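Local coordinates for protein S-adenosylmethionine:tRNA ribosyltransferase-isomerase (PDB 1VKY) that probably transfers and isomerises the ribose moiety of S-adenosylmethionine onto the 7-aminomethyl-7-deazaguanine base of tRNA, giving epoxyqueuosine, at residues Y20-P24 with E25-Q29; Y236-K240 with E241-K245; R265-E268 with T269-R272. All coordinates share one frame; numbering follows the deposited sequence.

Contact 1: Y20-P24 with E25-Q29; sequences YELPP and ELIAQ
Leu-22 and Ile-27 meet methyl to branch: CD2 of Leu-22 lies 3.8 Å from Ile-27 CG1, the two side chains crossing at about a right angle. The other methyl of Leu-22, CD1, turns to Leu-26 and stops 4.0 Å from its CB. With CG of Leu-22 anti to the backbone N (chi1 177°), the fork of the side chain reaches forward over the turn and spreads across both residues. Leu-26 in turn lays its CD1 obliquely against the ring of Pro-23, 3.9 Å from Pro-23 CD.

In Glu-25 the bend at chi2 (-83°) turns the carboxylate back toward the N-terminal side of the turn, against the rings of Pro-23 and Pro-24, where Glu-25 OE1 sits 3.5 Å from Pro-23 CB and touches Pro-24 CD as well. This is van der Waals contact; the strong partner of the group is Arg-334, which forms a salt bridge with OE2.

What sets these side chains is a short 3-10 turn in the loop before strand 39-44. Leu-26 N donates to Pro-23 O at 2.9 Å, and Ile-27 N donates to Pro-24 O at 3.2 Å. Pro-24 O also accepts from a water that donates again to Ile-27 O at 2.7 Å, bridging the point where the chain leaves the turn.

Further out, Val-331 of helix 320-332 packs on Pro-23, and Leu-26 and Ala-28 form backbone hydrogen bonds with Phe-337. Leu-305 and Phe-338 of the second subunit pack on Pro-24 and Ile-27.

The leucine and isoleucine branches are buried, whereas Glu-25 is exposed; the ion pair with Arg-334 would be expected to steady the carboxylate where it lies against the prolines, and to add to its preference for the ionised form.

Contact 2: Y236-K240 with E241-K245; sequences YQVPK and ETVRK
Val-238 and Val-243 meet through methyls, CG1 of Val-238 lying 3.8 Å from Val-243 CG2. The same methyl meets CG2 of Thr-242 at 3.7 Å, so a single branch of Val-238 closes on two successive helix residues, crossing each at about a right angle. Val-238 sends CG1 there because that methyl stands anti to its own nitrogen (chi1 -171°). Val-209 and Thr-266 pack on the same valine.

Contacts of mixed character gather round the Pro-239 ring. Thr-242 OG1 rests 3.6 Å from the CG and CD carbons of Pro-239, while its hydrogen bond goes to Glu-208 O on strand 205-213. The Glu-241 chain bends at chi2 (-89°) and brings its carboxylate back across Pro-239, with Glu-241 OE1 3.9 Å from Pro-239 CB. A carboxylate in this first turn would be favourably placed toward the positive end of the helix.

Two backbone hydrogen bonds open the helix. Val-243 N donates to Pro-239 O at 3.0 Å, and Arg-244 N donates to Lys-240 O at the same length.

As for charges, the Lys-240 chain is extended beyond CG, and its NZ forms a salt bridge with Glu-134, between strands 125-132 and 138-143 of the six-stranded antiparallel sheet.

The whole is a tight strand-to-helix junction: strand 234-238 of the mixed sheet passes through a proline at the N-cap position into helix 240-252, whose first turn folds back onto the last strand residue.

Contact 3: R265-E268 with T269-R272; sequences RTLE and TIAR
Glu-268 and Arg-272 form an i to i+4 salt bridge near the C-terminal end of helix 261-270, and the arginine can be followed outward as it wraps round a main-chain carbonyl. CB of Arg-272 begins 3.9 Å from Glu-268 O. CG and CD of Arg-272 pass closer, CD 3.4 Å from Glu-268 O, the chain running extended as far as NE. At the tip NH1 does the binding: it donates to Glu-268 O at 3.0 Å and to Glu-268 OE1 at 2.8 Å, both acceptors lying near the guanidinium plane. OE1 is met on its anti side, and the carboxylate plane is turned 68° from the guanidinium. The other nitrogen, NH2, bonds to Glu-292 O.

The glutamate has further donors: OE1 accepts from Lys-294 N, and OE2 from Leu-295 N and Val-296 N. Several N-H donors thus meet this buried carboxylate, which would favour its ionised state.

One turn back, the Thr-269 hydroxyl is also hydrogen-bonded to Thr-283 OG1. Arg-265 O takes two bonds from Thr-269, from N at 3.1 Å and from OG1 at 2.6 Å, approaching from opposite faces of the carbonyl plane.

How the contacts relate
Contacts 2 and 3 pack directly on each other, with centres 12 Å apart. Thr-266 of contact 3 bears on the strand of contact 2: its CG2 is 3.5 Å from Val-238 CG2, and its OG1 is 3.5 Å from Tyr-236 CB. The Tyr-236 ring carries on along helix 261-270, where CE1 meets Ile-270 CG2 at 3.8 Å. The helix therefore lies against strand 234-238 of the mixed sheet. Contact 1 stands apart, its nearest atoms about 17 Å from contact 3 and about 26 Å from contact 2, on the opposite side of the chain's centre from contact 2. Of the three, contact 1 alone is touched by the second subunit.

Contact 1: Y20-P24 with E25-Q29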
ATOM      1  N   TYR B  20     -16.808 -15.065   2.295  1.00 36.79           N
ATOM      2  CA  TYR B  20     -15.979 -16.255   2.301  1.00 34.49           C
ATOM      3  C   TYR B  20     -14.951 -15.985   3.372  1.00 33.50           C
ATOM      4  O   TYR B  20     -14.800 -14.852   3.781  1.00 33.52           O
ATOM      5  CB  TYR B  20     -15.332 -16.511   0.926  1.00 34.79           C
ATOM      6  CG  TYR B  20     -14.294 -15.489   0.519  1.00 32.99           C
ATOM      7  CD1 TYR B  20     -12.941 -15.708   0.788  1.00 28.99           C
ATOM      8  CD2 TYR B  20     -14.663 -14.295  -0.165  1.00 32.49           C
ATOM      9  CE1 TYR B  20     -11.961 -14.766   0.394  1.00 25.09           C
ATOM     10  CE2 TYR B  20     -13.676 -13.345  -0.563  1.00 27.44           C
ATOM     11  CZ  TYR B  20     -12.343 -13.594  -0.241  1.00 27.34           C
ATOM     12  OH  TYR B  20     -11.362 -12.730  -0.582  1.00 28.14           O
ATOM     13  N   GLU B  21     -14.274 -17.016   3.851  1.00 34.37           N
ATOM     14  CA  GLU B  21     -13.374 -16.860   4.977  1.00 35.46           C
ATOM     15  C   GLU B  21     -11.997 -16.571   4.460  1.00 33.41           C
ATOM     16  O   GLU B  21     -11.406 -17.410   3.800  1.00 34.69           O
ATOM     17  CB  GLU B  21     -13.339 -18.137   5.856  1.00 38.73           C
ATOM     18  N   LEU B  22     -11.503 -15.375   4.744  1.00 34.57           N
ATOM     19  CA  LEU B  22     -10.192 -14.919   4.270  1.00 33.50           C
ATOM     20  C   LEU B  22      -9.250 -14.766   5.485  1.00 35.12           C
ATOM     21  O   LEU B  22      -9.425 -13.805   6.254  1.00 35.70           O
ATOM     22  CB  LEU B  22     -10.328 -13.554   3.595  1.00 30.98           C
ATOM     23  CG  LEU B  22      -9.058 -12.861   3.089  1.00 29.62           C
ATOM     24  CD1 LEU B  22      -8.173 -13.835   2.303  1.00 32.17           C
ATOM     25  CD2 LEU B  22      -9.361 -11.577   2.259  1.00 29.89           C
ATOM     26  N   PRO B  23      -8.265 -15.657   5.650  1.00 36.73           N
ATOM     27  CA  PRO B  23      -7.288 -15.483   6.728  1.00 35.38           C
ATOM     28  C   PRO B  23      -6.591 -14.127   6.572  1.00 34.29           C
ATOM     29  O   PRO B  23      -6.079 -13.807   5.490  1.00 31.92           O
ATOM     30  CB  PRO B  23      -6.313 -16.655   6.538  1.00 35.61           C
ATOM     31  CG  PRO B  23      -7.070 -17.651   5.732  1.00 36.77           C
ATOM     32  CD  PRO B  23      -7.955 -16.844   4.842  1.00 34.98           C
ATOM     33  N   PRO B  24      -6.557 -13.328   7.646  1.00 32.63           N
ATOM     34  CA  PRO B  24      -6.125 -11.955   7.513  1.00 32.50           C
ATOM     35  C   PRO B  24      -4.697 -11.853   7.037  1.00 30.51           C
ATOM     36  O   PRO B  24      -4.327 -10.863   6.426  1.00 30.31           O
ATOM     37  CB  PRO B  24      -6.323 -11.375   8.943  1.00 33.13           C
ATOM     38  CG  PRO B  24      -6.374 -12.502   9.831  1.00 36.72           C
ATOM     39  CD  PRO B  24      -6.926 -13.659   9.033  1.00 36.07           C
ATOM     40  N   GLU B  25      -3.898 -12.880   7.300  1.00 31.70           N
ATOM     41  CA  GLU B  25      -2.490 -12.851   6.925  1.00 33.32           C
ATOM     42  C   GLU B  25      -2.307 -12.881   5.390  1.00 34.26           C
ATOM     43  O   GLU B  25      -1.256 -12.533   4.884  1.00 30.67           O
ATOM     44  CB  GLU B  25      -1.661 -13.970   7.615  1.00 32.99           C
ATOM     45  CG  GLU B  25      -1.942 -15.415   7.267  1.00 33.76           C
ATOM     46  CD  GLU B  25      -3.088 -16.026   8.022  1.00 40.46           C
ATOM     47  OE1 GLU B  25      -3.865 -15.255   8.593  1.00 35.21           O
ATOM     48  OE2 GLU B  25      -3.225 -17.286   8.045  1.00 37.45           O
ATOM     49  N   LEU B  26      -3.347 -13.253   4.656  1.00 35.26           N
ATOM     50  CA  LEU B  26      -3.247 -13.324   3.195  1.00 31.50           C
ATOM     51  C   LEU B  26      -3.460 -11.994   2.501  1.00 32.67           C
ATOM     52  O   LEU B  26      -3.213 -11.888   1.290  1.00 30.83           O
ATOM     53  CB  LEU B  26      -4.213 -14.388   2.663  1.00 32.96           C
ATOM     54  CG  LEU B  26      -3.902 -15.804   3.149  1.00 32.23           C
ATOM     55  CD1 LEU B  26      -4.837 -16.829   2.452  1.00 34.90           C
ATOM     56  CD2 LEU B  26      -2.469 -16.139   2.853  1.00 35.10           C
ATOM     57  N   ILE B  27      -3.894 -10.980   3.244  1.00 31.17           N
ATOM     58  CA  ILE B  27      -4.006  -9.641   2.674  1.00 32.20           C
ATOM     59  C   ILE B  27      -2.615  -9.011   2.641  1.00 35.80           C
ATOM     60  O   ILE B  27      -2.083  -8.643   3.665  1.00 32.84           O
ATOM     61  CB  ILE B  27      -5.022  -8.795   3.445  1.00 29.95           C
ATOM     62  CG1 ILE B  27      -6.390  -9.485   3.419  1.00 32.52           C
ATOM     63  CG2 ILE B  27      -5.080  -7.372   2.904  1.00 35.69           C
ATOM     64  CD1 ILE B  27      -7.439  -8.786   4.179  1.00 36.51           C
ATOM     65  N   ALA B  28      -2.067  -8.878   1.434  1.00 34.99           N
ATOM     66  CA  ALA B  28      -0.713  -8.410   1.207  1.00 36.43           C
ATOM     67  C   ALA B  28      -0.521  -6.928   1.559  1.00 38.72           C
ATOM     68  O   ALA B  28      -1.369  -6.101   1.278  1.00 34.67           O
ATOM     69  CB  ALA B  28      -0.342  -8.634  -0.213  1.00 35.60           C
ATOM     70  N   GLN B  29       0.609  -6.604   2.189  1.00 41.56           N
ATOM     71  CA  GLN B  29       0.915  -5.226   2.564  1.00 43.22           C
ATOM     72  C   GLN B  29       1.851  -4.596   1.583  1.00 45.17           C
ATOM     73  O   GLN B  29       1.932  -3.389   1.495  1.00 48.41           O
ATOM     74  CB  GLN B  29       1.506  -5.208   3.961  1.00 45.41           C
ATOM     75  CG  GLN B  29       0.579  -5.890   4.911  1.00 50.97           C
ATOM     76  CD  GLN B  29       0.994  -5.785   6.341  1.00 55.41           C
ATOM     77  OE1 GLN B  29       1.289  -4.698   6.825  1.00 62.79           O
ATOM     78  NE2 GLN B  29       0.993  -6.905   7.031  1.00 57.25           N
TER
HETATM   79  O   HOH W   1      -2.193  -9.152   6.267  1.00 47.70           O

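Contact 2: Y236-K240 with E241-K245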
ATOM      1  N   TYR B 236     -15.304   9.174 -16.411  1.00 30.27           N
ATOM      2  CA  TYR B 236     -14.562   8.276 -17.289  1.00 26.87           C
ATOM      3  C   TYR B 236     -14.362   8.969 -18.608  1.00 25.13           C
ATOM      4  O   TYR B 236     -15.147   9.841 -19.009  1.00 25.91           O
ATOM      5  CB  TYR B 236     -15.287   6.932 -17.502  1.00 27.57           C
ATOM      6  CG  TYR B 236     -16.593   7.057 -18.236  1.00 20.17           C
ATOM      7  CD1 TYR B 236     -16.626   7.183 -19.644  1.00 23.55           C
ATOM      8  CD2 TYR B 236     -17.800   7.086 -17.553  1.00 24.90           C
ATOM      9  CE1 TYR B 236     -17.812   7.288 -20.308  1.00 23.64           C
ATOM     10  CE2 TYR B 236     -18.989   7.169 -18.239  1.00 26.65           C
ATOM     11  CZ  TYR B 236     -18.991   7.266 -19.594  1.00 27.02           C
ATOM     12  OH  TYR B 236     -20.181   7.416 -20.252  1.00 26.96           O
ATOM     13  N   GLN B 237     -13.311   8.571 -19.301  1.00 23.45           N
ATOM     14  CA  GLN B 237     -13.118   8.987 -20.687  1.00 22.31           C
ATOM     15  C   GLN B 237     -12.664   7.793 -21.505  1.00 21.93           C
ATOM     16  O   GLN B 237     -11.777   7.068 -21.089  1.00 23.25           O
ATOM     17  CB  GLN B 237     -12.038  10.088 -20.762  1.00 23.02           C
ATOM     18  CG  GLN B 237     -11.788  10.628 -22.189  1.00 27.61           C
ATOM     19  CD  GLN B 237     -10.630  11.601 -22.275  1.00 24.00           C
ATOM     20  OE1 GLN B 237      -9.857  11.721 -21.330  1.00 26.29           O
ATOM     21  NE2 GLN B 237     -10.499  12.275 -23.422  1.00 26.28           N
ATOM     22  N   VAL B 238     -13.284   7.602 -22.659  1.00 22.70           N
ATOM     23  CA  VAL B 238     -12.886   6.629 -23.660  1.00 23.13           C
ATOM     24  C   VAL B 238     -12.608   7.410 -24.920  1.00 23.36           C
ATOM     25  O   VAL B 238     -13.514   7.833 -25.641  1.00 24.48           O
ATOM     26  CB  VAL B 238     -13.980   5.569 -23.958  1.00 23.78           C
ATOM     27  CG1 VAL B 238     -13.412   4.452 -24.855  1.00 23.75           C
ATOM     28  CG2 VAL B 238     -14.483   4.957 -22.666  1.00 25.08           C
ATOM     29  N   PRO B 239     -11.335   7.631 -25.182  1.00 23.84           N
ATOM     30  CA  PRO B 239     -10.954   8.483 -26.257  1.00 24.22           C
ATOM     31  C   PRO B 239     -11.096   7.834 -27.618  1.00 23.86           C
ATOM     32  O   PRO B 239     -11.255   6.619 -27.747  1.00 24.00           O
ATOM     33  CB  PRO B 239      -9.477   8.814 -25.924  1.00 24.18           C
ATOM     34  CG  PRO B 239      -8.978   7.644 -25.177  1.00 27.60           C
ATOM     35  CD  PRO B 239     -10.171   7.083 -24.445  1.00 24.83           C
ATOM     36  N   LYS B 240     -11.023   8.668 -28.646  1.00 26.09           N
ATOM     37  CA  LYS B 240     -11.268   8.261 -30.016  1.00 26.42           C
ATOM     38  C   LYS B 240     -10.427   7.078 -30.420  1.00 26.17           C
ATOM     39  O   LYS B 240     -10.914   6.198 -31.068  1.00 25.84           O
ATOM     40  CB  LYS B 240     -10.984   9.411 -30.985  1.00 26.14           C
ATOM     41  CG  LYS B 240     -11.998  10.565 -30.954  1.00 35.34           C
ATOM     42  CD  LYS B 240     -11.818  11.547 -32.105  1.00 35.99           C
ATOM     43  CE  LYS B 240     -13.134  12.289 -32.471  1.00 48.94           C
ATOM     44  NZ  LYS B 240     -13.309  12.751 -33.913  1.00 41.27           N
ATOM     45  N   GLU B 241      -9.147   7.066 -30.046  1.00 26.06           N
ATOM     46  CA  GLU B 241      -8.232   5.995 -30.468  1.00 27.93           C
ATOM     47  C   GLU B 241      -8.642   4.653 -29.812  1.00 27.89           C
ATOM     48  O   GLU B 241      -8.591   3.586 -30.432  1.00 29.09           O
ATOM     49  CB  GLU B 241      -6.758   6.359 -30.152  1.00 30.81           C
ATOM     50  CG  GLU B 241      -6.493   6.869 -28.765  1.00 44.49           C
ATOM     51  CD  GLU B 241      -6.606   8.400 -28.528  1.00 54.42           C
ATOM     52  OE1 GLU B 241      -7.402   9.149 -29.188  1.00 41.42           O
ATOM     53  OE2 GLU B 241      -5.889   8.847 -27.585  1.00 62.78           O
ATOM     54  N   THR B 242      -9.139   4.726 -28.592  1.00 27.12           N
ATOM     55  CA  THR B 242      -9.655   3.525 -27.919  1.00 24.63           C
ATOM     56  C   THR B 242     -10.954   3.026 -28.511  1.00 23.01           C
ATOM     57  O   THR B 242     -11.139   1.832 -28.702  1.00 24.84           O
ATOM     58  CB  THR B 242      -9.866   3.819 -26.444  1.00 24.71           C
ATOM     59  OG1 THR B 242      -8.615   4.172 -25.866  1.00 24.87           O
ATOM     60  CG2 THR B 242     -10.304   2.529 -25.661  1.00 21.78           C
ATOM     61  N   VAL B 243     -11.878   3.936 -28.819  1.00 25.77           N
ATOM     62  CA  VAL B 243     -13.098   3.547 -29.498  1.00 23.51           C
ATOM     63  C   VAL B 243     -12.786   2.828 -30.813  1.00 24.93           C
ATOM     64  O   VAL B 243     -13.418   1.822 -31.144  1.00 25.69           O
ATOM     65  CB  VAL B 243     -14.057   4.778 -29.727  1.00 25.90           C
ATOM     66  CG1 VAL B 243     -15.266   4.397 -30.596  1.00 29.01           C
ATOM     67  CG2 VAL B 243     -14.541   5.359 -28.390  1.00 23.56           C
ATOM     68  N   ARG B 244     -11.843   3.362 -31.592  1.00 28.86           N
ATOM     69  CA  ARG B 244     -11.454   2.733 -32.861  1.00 25.27           C
ATOM     70  C   ARG B 244     -10.894   1.345 -32.661  1.00 25.33           C
ATOM     71  O   ARG B 244     -11.248   0.413 -33.361  1.00 27.39           O
ATOM     72  CB  ARG B 244     -10.400   3.581 -33.576  1.00 28.63           C
ATOM     73  CG  ARG B 244     -10.128   3.064 -34.983  1.00 36.48           C
ATOM     74  CD  ARG B 244      -8.705   3.314 -35.550  1.00 44.70           C
ATOM     75  NE  ARG B 244      -8.000   4.397 -34.883  1.00 49.48           N
ATOM     76  CZ  ARG B 244      -6.848   4.291 -34.193  1.00 57.85           C
ATOM     77  NH1 ARG B 244      -6.196   3.124 -34.055  1.00 51.40           N
ATOM     78  NH2 ARG B 244      -6.339   5.396 -33.637  1.00 61.06           N
ATOM     79  N   LYS B 245      -9.997   1.193 -31.692  1.00 27.89           N
ATOM     80  CA  LYS B 245      -9.409  -0.111 -31.416  1.00 25.78           C
ATOM     81  C   LYS B 245     -10.406  -1.150 -30.936  1.00 26.98           C
ATOM     82  O   LYS B 245     -10.290  -2.332 -31.261  1.00 25.36           O
ATOM     83  CB  LYS B 245      -8.313   0.066 -30.396  1.00 28.76           C
ATOM     84  CG  LYS B 245      -7.132   0.801 -30.980  1.00 28.30           C
ATOM     85  CD  LYS B 245      -5.942   0.756 -30.064  1.00 38.45           C
ATOM     86  CE  LYS B 245      -4.684   1.008 -30.867  1.00 40.00           C
ATOM     87  NZ  LYS B 245      -3.552   1.110 -29.924  1.00 43.82           N
TER

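Contact 3: R265-E268 with T269-R272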
ATOM      1  N   ARG B 265     -16.255  -1.451 -15.786  1.00 24.60           N
ATOM      2  CA  ARG B 265     -17.412  -0.580 -15.575  1.00 24.52           C
ATOM      3  C   ARG B 265     -17.476   0.484 -16.623  1.00 23.47           C
ATOM      4  O   ARG B 265     -18.550   0.792 -17.118  1.00 23.69           O
ATOM      5  CB  ARG B 265     -17.402   0.046 -14.162  1.00 28.55           C
ATOM      6  CG  ARG B 265     -17.385  -0.977 -13.010  1.00 34.78           C
ATOM      7  CD  ARG B 265     -17.454  -0.354 -11.527  1.00 38.93           C
ATOM      8  NE  ARG B 265     -17.297   1.091 -11.623  1.00 55.42           N
ATOM      9  CZ  ARG B 265     -16.230   1.794 -11.281  1.00 62.46           C
ATOM     10  NH1 ARG B 265     -15.177   1.218 -10.718  1.00 65.12           N
ATOM     11  NH2 ARG B 265     -16.229   3.115 -11.502  1.00 66.02           N
ATOM     12  N   THR B 266     -16.335   1.026 -17.043  1.00 22.51           N
ATOM     13  CA  THR B 266     -16.343   2.035 -18.106  1.00 21.70           C
ATOM     14  C   THR B 266     -16.801   1.482 -19.428  1.00 19.94           C
ATOM     15  O   THR B 266     -17.660   2.058 -20.087  1.00 21.21           O
ATOM     16  CB  THR B 266     -14.915   2.682 -18.241  1.00 25.67           C
ATOM     17  OG1 THR B 266     -14.699   3.526 -17.086  1.00 25.63           O
ATOM     18  CG2 THR B 266     -14.864   3.636 -19.460  1.00 23.95           C
ATOM     19  N   LEU B 267     -16.235   0.354 -19.835  1.00 19.19           N
ATOM     20  CA  LEU B 267     -16.615  -0.250 -21.090  1.00 20.67           C
ATOM     21  C   LEU B 267     -18.071  -0.749 -21.158  1.00 21.59           C
ATOM     22  O   LEU B 267     -18.741  -0.595 -22.202  1.00 21.63           O
ATOM     23  CB  LEU B 267     -15.659  -1.383 -21.422  1.00 24.09           C
ATOM     24  CG  LEU B 267     -14.190  -0.995 -21.720  1.00 20.87           C
ATOM     25  CD1 LEU B 267     -13.453  -2.334 -21.887  1.00 25.20           C
ATOM     26  CD2 LEU B 267     -14.024  -0.104 -22.932  1.00 21.65           C
ATOM     27  N   GLU B 268     -18.551  -1.374 -20.082  1.00 23.65           N
ATOM     28  CA  GLU B 268     -19.958  -1.826 -20.055  1.00 24.10           C
ATOM     29  C   GLU B 268     -20.966  -0.675 -19.959  1.00 24.82           C
ATOM     30  O   GLU B 268     -22.109  -0.770 -20.438  1.00 26.71           O
ATOM     31  CB  GLU B 268     -20.163  -2.864 -18.946  1.00 23.53           C
ATOM     32  CG  GLU B 268     -19.408  -4.155 -19.208  1.00 19.17           C
ATOM     33  CD  GLU B 268     -19.762  -4.835 -20.529  1.00 21.24           C
ATOM     34  OE1 GLU B 268     -20.972  -4.926 -20.850  1.00 22.32           O
ATOM     35  OE2 GLU B 268     -18.853  -5.296 -21.252  1.00 25.97           O
ATOM     36  N   THR B 269     -20.543   0.448 -19.404  1.00 23.50           N
ATOM     37  CA  THR B 269     -21.313   1.669 -19.458  1.00 24.63           C
ATOM     38  C   THR B 269     -21.448   2.203 -20.902  1.00 26.08           C
ATOM     39  O   THR B 269     -22.575   2.478 -21.387  1.00 23.56           O
ATOM     40  CB  THR B 269     -20.649   2.708 -18.549  1.00 23.57           C
ATOM     41  OG1 THR B 269     -20.706   2.272 -17.190  1.00 22.14           O
ATOM     42  CG2 THR B 269     -21.374   4.047 -18.616  1.00 30.65           C
ATOM     43  N   ILE B 270     -20.335   2.345 -21.622  1.00 24.32           N
ATOM     44  CA  ILE B 270     -20.442   2.885 -22.997  1.00 25.02           C
ATOM     45  C   ILE B 270     -21.090   1.920 -23.973  1.00 25.33           C
ATOM     46  O   ILE B 270     -21.666   2.351 -24.976  1.00 25.24           O
ATOM     47  CB  ILE B 270     -19.072   3.401 -23.591  1.00 24.07           C
ATOM     48  CG1 ILE B 270     -18.132   2.238 -23.908  1.00 27.95           C
ATOM     49  CG2 ILE B 270     -18.457   4.394 -22.664  1.00 22.57           C
ATOM     50  CD1 ILE B 270     -17.007   2.583 -24.772  1.00 30.35           C
ATOM     51  N   ALA B 271     -20.987   0.627 -23.695  1.00 26.33           N
ATOM     52  CA  ALA B 271     -21.661  -0.394 -24.502  1.00 25.11           C
ATOM     53  C   ALA B 271     -23.181  -0.195 -24.470  1.00 29.65           C
ATOM     54  O   ALA B 271     -23.867  -0.708 -25.336  1.00 29.69           O
ATOM     55  CB  ALA B 271     -21.351  -1.805 -23.986  1.00 24.41           C
ATOM     56  N   ARG B 272     -23.706   0.480 -23.445  1.00 25.94           N
ATOM     57  CA  ARG B 272     -25.144   0.644 -23.288  1.00 25.67           C
ATOM     58  C   ARG B 272     -25.592   2.057 -23.686  1.00 29.97           C
ATOM     59  O   ARG B 272     -26.714   2.437 -23.405  1.00 29.79           O
ATOM     60  CB  ARG B 272     -25.551   0.347 -21.847  1.00 26.91           C
ATOM     61  CG  ARG B 272     -25.425  -1.167 -21.529  1.00 23.94           C
ATOM     62  CD  ARG B 272     -25.443  -1.511 -20.113  1.00 23.87           C
ATOM     63  NE  ARG B 272     -25.546  -2.975 -19.957  1.00 26.96           N
ATOM     64  CZ  ARG B 272     -24.576  -3.852 -20.158  1.00 26.85           C
ATOM     65  NH1 ARG B 272     -23.359  -3.464 -20.534  1.00 29.99           N
ATOM     66  NH2 ARG B 272     -24.811  -5.150 -20.010  1.00 25.17           N
TER